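Ankyrin repeat domain protein (Legionella pneumophila subsp. pneumophila, PDB 6MCA) is an effector of Legionella that interacts with the host LARP7 component of the 7SK snRNP complex. Local coordinates at residues Phe56-Ile68 with Arg89-Met103. Sequence-based numbering, arbitrary orientation.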
ATOM      1  N   PHE A  56     -21.856  -2.357  -6.195  1.00 23.19           N
ATOM      2  CA  PHE A  56     -21.831  -0.912  -6.045  1.00 26.46           C
ATOM      3  C   PHE A  56     -23.251  -0.359  -6.022  1.00 35.32           C
ATOM      4  O   PHE A  56     -24.225  -1.057  -6.315  1.00 32.82           O
ATOM      5  CB  PHE A  56     -21.030  -0.254  -7.178  1.00 28.15           C
ATOM      6  CG  PHE A  56     -19.607  -0.722  -7.264  1.00 31.44           C
ATOM      7  CD1 PHE A  56     -18.737  -0.528  -6.207  1.00 33.16           C
ATOM      8  CD2 PHE A  56     -19.136  -1.349  -8.406  1.00 33.49           C
ATOM      9  CE1 PHE A  56     -17.428  -0.957  -6.281  1.00 35.45           C
ATOM     10  CE2 PHE A  56     -17.825  -1.779  -8.486  1.00 29.78           C
ATOM     11  CZ  PHE A  56     -16.970  -1.581  -7.421  1.00 33.52           C
ATOM     12  N   THR A  57     -23.356   0.911  -5.660  1.00 29.60           N
ATOM     13  CA  THR A  57     -24.591   1.670  -5.750  1.00 25.34           C
ATOM     14  C   THR A  57     -24.599   2.491  -7.030  1.00 27.76           C
ATOM     15  O   THR A  57     -23.552   2.702  -7.649  1.00 32.67           O
ATOM     16  CB  THR A  57     -24.742   2.597  -4.538  1.00 27.76           C
ATOM     17  OG1 THR A  57     -23.760   3.638  -4.604  1.00 28.23           O
ATOM     18  CG2 THR A  57     -24.565   1.821  -3.243  1.00 27.60           C
ATOM     19  N   PRO A  58     -25.772   2.951  -7.480  1.00 28.61           N
ATOM     20  CA  PRO A  58     -25.798   3.818  -8.672  1.00 26.49           C
ATOM     21  C   PRO A  58     -24.901   5.042  -8.555  1.00 30.83           C
ATOM     22  O   PRO A  58     -24.247   5.424  -9.534  1.00 27.23           O
ATOM     23  CB  PRO A  58     -27.280   4.201  -8.783  1.00 26.13           C
ATOM     24  CG  PRO A  58     -28.004   3.061  -8.162  1.00 19.36           C
ATOM     25  CD  PRO A  58     -27.128   2.567  -7.045  1.00 27.40           C
ATOM     26  N   LEU A  59     -24.843   5.663  -7.374  1.00 29.68           N
ATOM     27  CA  LEU A  59     -23.972   6.820  -7.189  1.00 25.26           C
ATOM     28  C   LEU A  59     -22.503   6.426  -7.287  1.00 35.07           C
ATOM     29  O   LEU A  59     -21.695   7.160  -7.868  1.00 27.50           O
ATOM     30  CB  LEU A  59     -24.263   7.486  -5.845  1.00 26.65           C
ATOM     31  CG  LEU A  59     -23.595   8.842  -5.611  1.00 29.02           C
ATOM     32  CD1 LEU A  59     -24.010   9.833  -6.687  1.00 17.77           C
ATOM     33  CD2 LEU A  59     -23.928   9.373  -4.226  1.00 24.18           C
ATOM     34  N   ILE A  60     -22.140   5.271  -6.727  1.00 25.55           N
ATOM     35  CA  ILE A  60     -20.764   4.801  -6.846  1.00 20.39           C
ATOM     36  C   ILE A  60     -20.443   4.443  -8.292  1.00 34.95           C
ATOM     37  O   ILE A  60     -19.315   4.654  -8.753  1.00 29.78           O
ATOM     38  CB  ILE A  60     -20.522   3.619  -5.888  1.00 25.49           C
ATOM     39  CG1 ILE A  60     -20.628   4.088  -4.435  1.00 24.97           C
ATOM     40  CG2 ILE A  60     -19.168   2.980  -6.145  1.00 32.14           C
ATOM     41  CD1 ILE A  60     -20.314   3.013  -3.418  1.00 25.18           C
ATOM     42  N   GLU A  61     -21.418   3.914  -9.036  1.00 25.43           N
ATOM     43  CA  GLU A  61     -21.215   3.691 -10.465  1.00 30.24           C
ATOM     44  C   GLU A  61     -20.949   5.004 -11.189  1.00 31.57           C
ATOM     45  O   GLU A  61     -20.053   5.086 -12.040  1.00 34.95           O
ATOM     46  CB  GLU A  61     -22.431   2.985 -11.067  1.00 25.83           C
ATOM     47  CG  GLU A  61     -22.662   1.574 -10.553  1.00 35.15           C
ATOM     48  CD  GLU A  61     -21.727   0.557 -11.177  1.00 52.55           C
ATOM     49  OE1 GLU A  61     -20.994   0.919 -12.122  1.00 50.12           O
ATOM     50  OE2 GLU A  61     -21.729  -0.608 -10.727  1.00 44.73           O
ATOM     51  N   CYS A  62     -21.720   6.045 -10.861  1.00 26.16           N
ATOM     52  CA  CYS A  62     -21.490   7.360 -11.453  1.00 26.40           C
ATOM     53  C   CYS A  62     -20.096   7.877 -11.125  1.00 25.94           C
ATOM     54  O   CYS A  62     -19.417   8.447 -11.987  1.00 36.21           O
ATOM     55  CB  CYS A  62     -22.548   8.347 -10.960  1.00 24.54           C
ATOM     56  SG  CYS A  62     -24.217   7.996 -11.534  1.00 35.54           S
ATOM     57  N   ALA A  63     -19.657   7.692  -9.879  1.00 24.14           N
ATOM     58  CA  ALA A  63     -18.325   8.143  -9.489  1.00 36.71           C
ATOM     59  C   ALA A  63     -17.242   7.380 -10.243  1.00 30.81           C
ATOM     60  O   ALA A  63     -16.266   7.977 -10.716  1.00 35.42           O
ATOM     61  CB  ALA A  63     -18.139   7.991  -7.979  1.00 19.83           C
ATOM     62  N   ILE A  64     -17.400   6.061 -10.372  1.00 34.82           N
ATOM     63  CA  ILE A  64     -16.407   5.248 -11.069  1.00 30.24           C
ATOM     64  C   ILE A  64     -16.327   5.643 -12.538  1.00 40.46           C
ATOM     65  O   ILE A  64     -15.236   5.718 -13.117  1.00 36.62           O
ATOM     66  CB  ILE A  64     -16.735   3.751 -10.899  1.00 36.49           C
ATOM     67  CG1 ILE A  64     -16.453   3.300  -9.465  1.00 31.77           C
ATOM     68  CG2 ILE A  64     -15.942   2.907 -11.889  1.00 25.73           C
ATOM     69  CD1 ILE A  64     -16.748   1.836  -9.218  1.00 30.02           C
ATOM     70  N   THR A  65     -17.472   5.916 -13.159  1.00 35.26           N
ATOM     71  CA  THR A  65     -17.513   6.239 -14.580  1.00 30.28           C
ATOM     72  C   THR A  65     -17.456   7.736 -14.865  1.00 29.81           C
ATOM     73  O   THR A  65     -17.573   8.129 -16.031  1.00 34.01           O
ATOM     74  CB  THR A  65     -18.770   5.640 -15.220  1.00 36.81           C
ATOM     75  OG1 THR A  65     -19.934   6.148 -14.556  1.00 34.08           O
ATOM     76  CG2 THR A  65     -18.750   4.123 -15.110  1.00 32.34           C
ATOM     77  N   ARG A  66     -17.286   8.573 -13.837  1.00 39.21           N
ATOM     78  CA  ARG A  66     -17.130  10.022 -14.002  1.00 33.70           C
ATOM     79  C   ARG A  66     -18.336  10.657 -14.693  1.00 43.44           C
ATOM     80  O   ARG A  66     -18.197  11.604 -15.470  1.00 51.47           O
ATOM     81  CB  ARG A  66     -15.849  10.361 -14.769  1.00 33.19           C
ATOM     82  CG  ARG A  66     -14.579   9.758 -14.203  1.00 31.91           C
ATOM     83  CD  ARG A  66     -13.446   9.892 -15.207  1.00 43.78           C
ATOM     84  NE  ARG A  66     -12.173   9.421 -14.673  1.00 54.63           N
ATOM     85  CZ  ARG A  66     -11.273  10.207 -14.095  1.00 49.23           C
ATOM     86  NH1 ARG A  66     -11.506  11.507 -13.974  1.00 49.24           N
ATOM     87  NH2 ARG A  66     -10.138   9.694 -13.639  1.00 56.90           N
ATOM     88  N   GLN A  67     -19.526  10.120 -14.421  0.64 37.98           N
ATOM     89  CA  GLN A  67     -20.774  10.583 -15.028  0.64 40.37           C
ATOM     90  C   GLN A  67     -21.436  11.548 -14.052  0.64 37.82           C
ATOM     91  O   GLN A  67     -22.137  11.132 -13.126  0.64 36.07           O
ATOM     92  CB  GLN A  67     -21.681   9.405 -15.355  0.64 39.69           C
ATOM     93  CG  GLN A  67     -21.163   8.519 -16.473  0.64 39.84           C
ATOM     94  CD  GLN A  67     -21.535   9.045 -17.842  0.64 41.01           C
ATOM     95  OE1 GLN A  67     -22.503   8.592 -18.450  0.64 39.75           O
ATOM     96  NE2 GLN A  67     -20.771  10.013 -18.334  0.64 52.58           N
ATOM     97  N   ILE A  68     -21.222  12.846 -14.270  0.64 39.39           N
ATOM     98  CA  ILE A  68     -21.650  13.834 -13.286  0.64 39.39           C
ATOM     99  C   ILE A  68     -23.134  14.173 -13.427  0.64 37.03           C
ATOM    100  O   ILE A  68     -23.792  14.485 -12.430  0.64 38.55           O
ATOM    101  CB  ILE A  68     -20.762  15.089 -13.379  0.64 39.88           C
ATOM    102  CG1 ILE A  68     -20.998  16.007 -12.177  0.64 35.61           C
ATOM    103  CG2 ILE A  68     -20.990  15.828 -14.693  0.64 37.11           C
ATOM    104  CD1 ILE A  68     -19.801  16.857 -11.816  0.64 35.47           C
ATOM    105  N   ARG A  89     -15.610   1.961   0.830  1.00 24.74           N
ATOM    106  CA  ARG A  89     -15.334   3.075  -0.072  1.00 30.06           C
ATOM    107  C   ARG A  89     -16.630   3.828  -0.347  1.00 36.38           C
ATOM    108  O   ARG A  89     -17.507   3.330  -1.061  1.00 31.06           O
ATOM    109  CB  ARG A  89     -14.715   2.571  -1.373  1.00 31.27           C
ATOM    110  CG  ARG A  89     -13.218   2.325  -1.323  1.00 41.20           C
ATOM    111  CD  ARG A  89     -12.638   2.344  -2.729  1.00 42.28           C
ATOM    112  NE  ARG A  89     -11.224   1.988  -2.764  1.00 53.32           N
ATOM    113  CZ  ARG A  89     -10.462   2.070  -3.851  1.00 58.10           C
ATOM    114  NH1 ARG A  89     -10.979   2.502  -4.993  1.00 47.27           N
ATOM    115  NH2 ARG A  89      -9.184   1.723  -3.796  1.00 51.67           N
ATOM    116  N   THR A  90     -16.752   5.028   0.215  1.00 28.40           N
ATOM    117  CA  THR A  90     -17.882   5.892  -0.069  1.00 31.04           C
ATOM    118  C   THR A  90     -17.758   6.434  -1.492  1.00 32.17           C
ATOM    119  O   THR A  90     -16.702   6.320  -2.117  1.00 32.03           O
ATOM    120  CB  THR A  90     -17.941   7.033   0.947  1.00 28.53           C
ATOM    121  OG1 THR A  90     -16.871   7.954   0.699  1.00 28.04           O
ATOM    122  CG2 THR A  90     -17.822   6.492   2.366  1.00 29.17           C
ATOM    123  N   PRO A  91     -18.833   7.008  -2.044  1.00 26.91           N
ATOM    124  CA  PRO A  91     -18.707   7.669  -3.355  1.00 16.18           C
ATOM    125  C   PRO A  91     -17.606   8.714  -3.401  1.00 29.94           C
ATOM    126  O   PRO A  91     -16.969   8.895  -4.450  1.00 31.63           O
ATOM    127  CB  PRO A  91     -20.091   8.297  -3.557  1.00 19.24           C
ATOM    128  CG  PRO A  91     -21.011   7.410  -2.801  1.00 22.82           C
ATOM    129  CD  PRO A  91     -20.238   6.922  -1.604  1.00 23.13           C
ATOM    130  N   LEU A  92     -17.357   9.410  -2.288  1.00 29.67           N
ATOM    131  CA  LEU A  92     -16.264  10.373  -2.248  1.00 32.80           C
ATOM    132  C   LEU A  92     -14.915   9.683  -2.405  1.00 29.70           C
ATOM    133  O   LEU A  92     -14.019  10.210  -3.073  1.00 26.01           O
ATOM    134  CB  LEU A  92     -16.312  11.172  -0.947  1.00 29.07           C
ATOM    135  CG  LEU A  92     -15.378  12.381  -0.883  1.00 24.84           C
ATOM    136  CD1 LEU A  92     -15.722  13.377  -1.979  1.00 20.34           C
ATOM    137  CD2 LEU A  92     -15.449  13.038   0.483  1.00 35.00           C
ATOM    138  N   HIS A  93     -14.751   8.507  -1.791  1.00 23.45           N
ATOM    139  CA  HIS A  93     -13.535   7.723  -1.988  1.00 27.11           C
ATOM    140  C   HIS A  93     -13.302   7.446  -3.467  1.00 36.00           C
ATOM    141  O   HIS A  93     -12.189   7.616  -3.978  1.00 26.19           O
ATOM    142  CB  HIS A  93     -13.624   6.407  -1.214  1.00 29.17           C
ATOM    143  CG  HIS A  93     -13.197   6.505   0.217  1.00 30.85           C
ATOM    144  ND1 HIS A  93     -14.091   6.699   1.247  1.00 36.00           N
ATOM    145  CD2 HIS A  93     -11.973   6.416   0.792  1.00 30.18           C
ATOM    146  CE1 HIS A  93     -13.437   6.734   2.395  1.00 42.50           C
ATOM    147  NE2 HIS A  93     -12.150   6.565   2.146  1.00 32.08           N
ATOM    148  N   TRP A  94     -14.353   7.026  -4.175  1.00 28.09           N
ATOM    149  CA  TRP A  94     -14.210   6.684  -5.586  1.00 25.92           C
ATOM    150  C   TRP A  94     -13.921   7.917  -6.431  1.00 22.86           C
ATOM    151  O   TRP A  94     -13.112   7.860  -7.364  1.00 30.98           O
ATOM    152  CB  TRP A  94     -15.471   5.977  -6.080  1.00 23.94           C
ATOM    153  CG  TRP A  94     -15.650   4.623  -5.477  1.00 30.44           C
ATOM    154  CD1 TRP A  94     -16.493   4.283  -4.459  1.00 30.94           C
ATOM    155  CD2 TRP A  94     -14.960   3.424  -5.844  1.00 29.83           C
ATOM    156  NE1 TRP A  94     -16.375   2.944  -4.175  1.00 26.46           N
ATOM    157  CE2 TRP A  94     -15.439   2.394  -5.011  1.00 37.53           C
ATOM    158  CE3 TRP A  94     -13.985   3.120  -6.800  1.00 30.27           C
ATOM    159  CZ2 TRP A  94     -14.977   1.084  -5.104  1.00 30.95           C
ATOM    160  CZ3 TRP A  94     -13.528   1.818  -6.891  1.00 28.54           C
ATOM    161  CH2 TRP A  94     -14.024   0.817  -6.047  1.00 36.66           C
ATOM    162  N   ALA A  95     -14.575   9.040  -6.123  1.00 26.79           N
ATOM    163  CA  ALA A  95     -14.318  10.264  -6.875  1.00 22.76           C
ATOM    164  C   ALA A  95     -12.894  10.757  -6.656  1.00 32.71           C
ATOM    165  O   ALA A  95     -12.239  11.227  -7.594  1.00 23.96           O
ATOM    166  CB  ALA A  95     -15.324  11.344  -6.479  1.00 31.20           C
ATOM    167  N   VAL A  96     -12.392  10.645  -5.425  1.00 25.85           N
ATOM    168  CA  VAL A  96     -11.069  11.167  -5.107  1.00 35.18           C
ATOM    169  C   VAL A  96      -9.982  10.265  -5.681  1.00 43.50           C
ATOM    170  O   VAL A  96      -8.982  10.748  -6.226  1.00 30.74           O
ATOM    171  CB  VAL A  96     -10.930  11.343  -3.584  1.00 26.42           C
ATOM    172  CG1 VAL A  96      -9.474  11.414  -3.180  1.00 36.73           C
ATOM    173  CG2 VAL A  96     -11.673  12.590  -3.131  1.00 31.14           C
ATOM    174  N   ASP A  97     -10.160   8.944  -5.580  1.00 32.52           N
ATOM    175  CA  ASP A  97      -9.200   8.024  -6.179  1.00 29.99           C
ATOM    176  C   ASP A  97      -9.110   8.195  -7.691  1.00 25.75           C
ATOM    177  O   ASP A  97      -8.082   7.848  -8.284  1.00 32.16           O
ATOM    178  CB  ASP A  97      -9.563   6.578  -5.832  1.00 27.25           C
ATOM    179  CG  ASP A  97      -9.553   6.317  -4.336  1.00 56.59           C
ATOM    180  OD1 ASP A  97      -9.183   7.233  -3.571  1.00 51.29           O
ATOM    181  OD2 ASP A  97      -9.918   5.195  -3.924  1.00 64.16           O
ATOM    182  N   ASN A  98     -10.157   8.724  -8.324  1.00 25.08           N
ATOM    183  CA  ASN A  98     -10.121   9.056  -9.741  1.00 21.16           C
ATOM    184  C   ASN A  98      -9.519  10.428 -10.014  1.00 30.86           C
ATOM    185  O   ASN A  98      -9.352  10.788 -11.185  1.00 29.35           O
ATOM    186  CB  ASN A  98     -11.534   9.003 -10.329  1.00 34.33           C
ATOM    187  CG  ASN A  98     -11.886   7.639 -10.887  1.00 34.27           C
ATOM    188  OD1 ASN A  98     -11.123   6.682 -10.755  1.00 31.23           O
ATOM    189  ND2 ASN A  98     -13.053   7.541 -11.513  1.00 37.95           N
ATOM    190  N   ASN A  99      -9.194  11.194  -8.969  1.00 24.38           N
ATOM    191  CA  ASN A  99      -8.705  12.568  -9.110  1.00 32.43           C
ATOM    192  C   ASN A  99      -9.679  13.414  -9.927  1.00 30.26           C
ATOM    193  O   ASN A  99      -9.283  14.253 -10.739  1.00 36.84           O
ATOM    194  CB  ASN A  99      -7.301  12.597  -9.721  1.00 32.45           C
ATOM    195  CG  ASN A  99      -6.573  13.901  -9.453  1.00 41.62           C
ATOM    196  OD1 ASN A  99      -6.737  14.511  -8.395  1.00 39.02           O
ATOM    197  ND2 ASN A  99      -5.763  14.335 -10.412  1.00 26.81           N
ATOM    198  N   ASP A 100     -10.973  13.185  -9.710  1.00 30.00           N
ATOM    199  CA  ASP A 100     -12.036  13.897 -10.410  1.00 34.25           C
ATOM    200  C   ASP A 100     -12.470  15.073  -9.541  1.00 38.34           C
ATOM    201  O   ASP A 100     -13.150  14.885  -8.526  1.00 34.82           O
ATOM    202  CB  ASP A 100     -13.205  12.960 -10.708  1.00 30.87           C
ATOM    203  CG  ASP A 100     -14.236  13.576 -11.639  1.00 40.09           C
ATOM    204  OD1 ASP A 100     -14.175  14.798 -11.894  1.00 40.59           O
ATOM    205  OD2 ASP A 100     -15.112  12.829 -12.125  1.00 44.15           O
ATOM    206  N   LEU A 101     -12.078  16.284  -9.943  1.00 33.90           N
ATOM    207  CA  LEU A 101     -12.356  17.462  -9.125  1.00 40.09           C
ATOM    208  C   LEU A 101     -13.833  17.830  -9.153  1.00 31.92           C
ATOM    209  O   LEU A 101     -14.406  18.189  -8.116  1.00 34.21           O
ATOM    210  CB  LEU A 101     -11.502  18.639  -9.596  1.00 30.22           C
ATOM    211  CG  LEU A 101     -10.058  18.659  -9.092  1.00 51.57           C
ATOM    212  CD1 LEU A 101      -9.273  19.785  -9.747  1.00 42.24           C
ATOM    213  CD2 LEU A 101     -10.028  18.788  -7.580  1.00 30.23           C
ATOM    214  N   ASP A 102     -14.467  17.751 -10.324  1.00 25.91           N
ATOM    215  CA  ASP A 102     -15.871  18.136 -10.433  1.00 33.69           C
ATOM    216  C   ASP A 102     -16.765  17.201  -9.627  1.00 39.52           C
ATOM    217  O   ASP A 102     -17.656  17.654  -8.897  1.00 32.12           O
ATOM    218  CB  ASP A 102     -16.293  18.158 -11.903  1.00 39.68           C
ATOM    219  CG  ASP A 102     -15.547  19.206 -12.705  1.00 50.15           C
ATOM    220  OD1 ASP A 102     -15.178  20.247 -12.123  1.00 58.28           O
ATOM    221  OD2 ASP A 102     -15.331  18.989 -13.916  1.00 60.75           O
ATOM    222  N   MET A 103     -16.540  15.890  -9.743  1.00 29.78           N
ATOM    223  CA  MET A 103     -17.341  14.933  -8.985  1.00 28.63           C
ATOM    224  C   MET A 103     -17.102  15.077  -7.487  1.00 31.56           C
ATOM    225  O   MET A 103     -18.046  14.996  -6.691  1.00 35.18           O
ATOM    226  CB  MET A 103     -17.032  13.509  -9.446  1.00 23.11           C
ATOM    227  CG  MET A 103     -17.873  12.437  -8.770  1.00 28.51           C
ATOM    228  SD  MET A 103     -19.554  12.346  -9.413  1.00 34.66           S
ATOM    229  CE  MET A 103     -19.238  11.887 -11.116  1.00 32.52           C
TER
HETATM  230  O   HOH W   1     -15.236  10.404 -10.576  1.00 35.77           O
HETATM  231  O   HOH W   2     -16.723  14.426 -14.021  1.00 43.44           O
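Ile60 and Ile64 lay their methyl groups on one face of the Trp94 indole, where helix 58-65 and helix 91-97, the latter in a predicted ankyrin repeat, stack nearly parallel (6°) with axes 8.3 Å apart, as neighbouring repeats of an ankyrin array do. Both contacts are CH-pi: Ile60 CG2 sits 3.6 Å from the centroid of the five-membered ring of Trp94, and Ile64 CD1 lies over the six-membered ring. Ile60 reaches the pyrrole side with CG2 because that branch points anti to its backbone N, leaving CG1 to rest on Pro91 CG. Phe56 turns an edge toward the six-membered ring in an offset edge-to-face pair, planes at 83°. The aliphatic CD of Arg89 covers the opposite face, while Trp94 NE1 is hydrogen-bonded to Asp85, so the ring is gripped on both faces and at its polar edge. Ala63, small enough to let the helices come close, meets Trp94 CB with its methyl.

At the C-terminal ends, Arg66 and Asn99 each close their helix in a Schellman motif. Asn98 ND2 donates to Ile64 O (3.3 Å), bent at 139° and from above the carbonyl plane. The Arg66 guanidinium stacks on the Asn98 amide with the planes almost parallel, and gives a weak hydrogen bond from NH2 to the backbone O of Asn98, 2.8 Å. Deeper in, Met103 folds back at chi2 and chi3, which brings CE against Cys62 O and Gln67 O. Asp100, whose OD1 weakly caps Met103 N, turns its other oxygen to a bridging water, which donates to Asp100 OD2 at 2.9 Å and to Ala63 O at 2.6 Å.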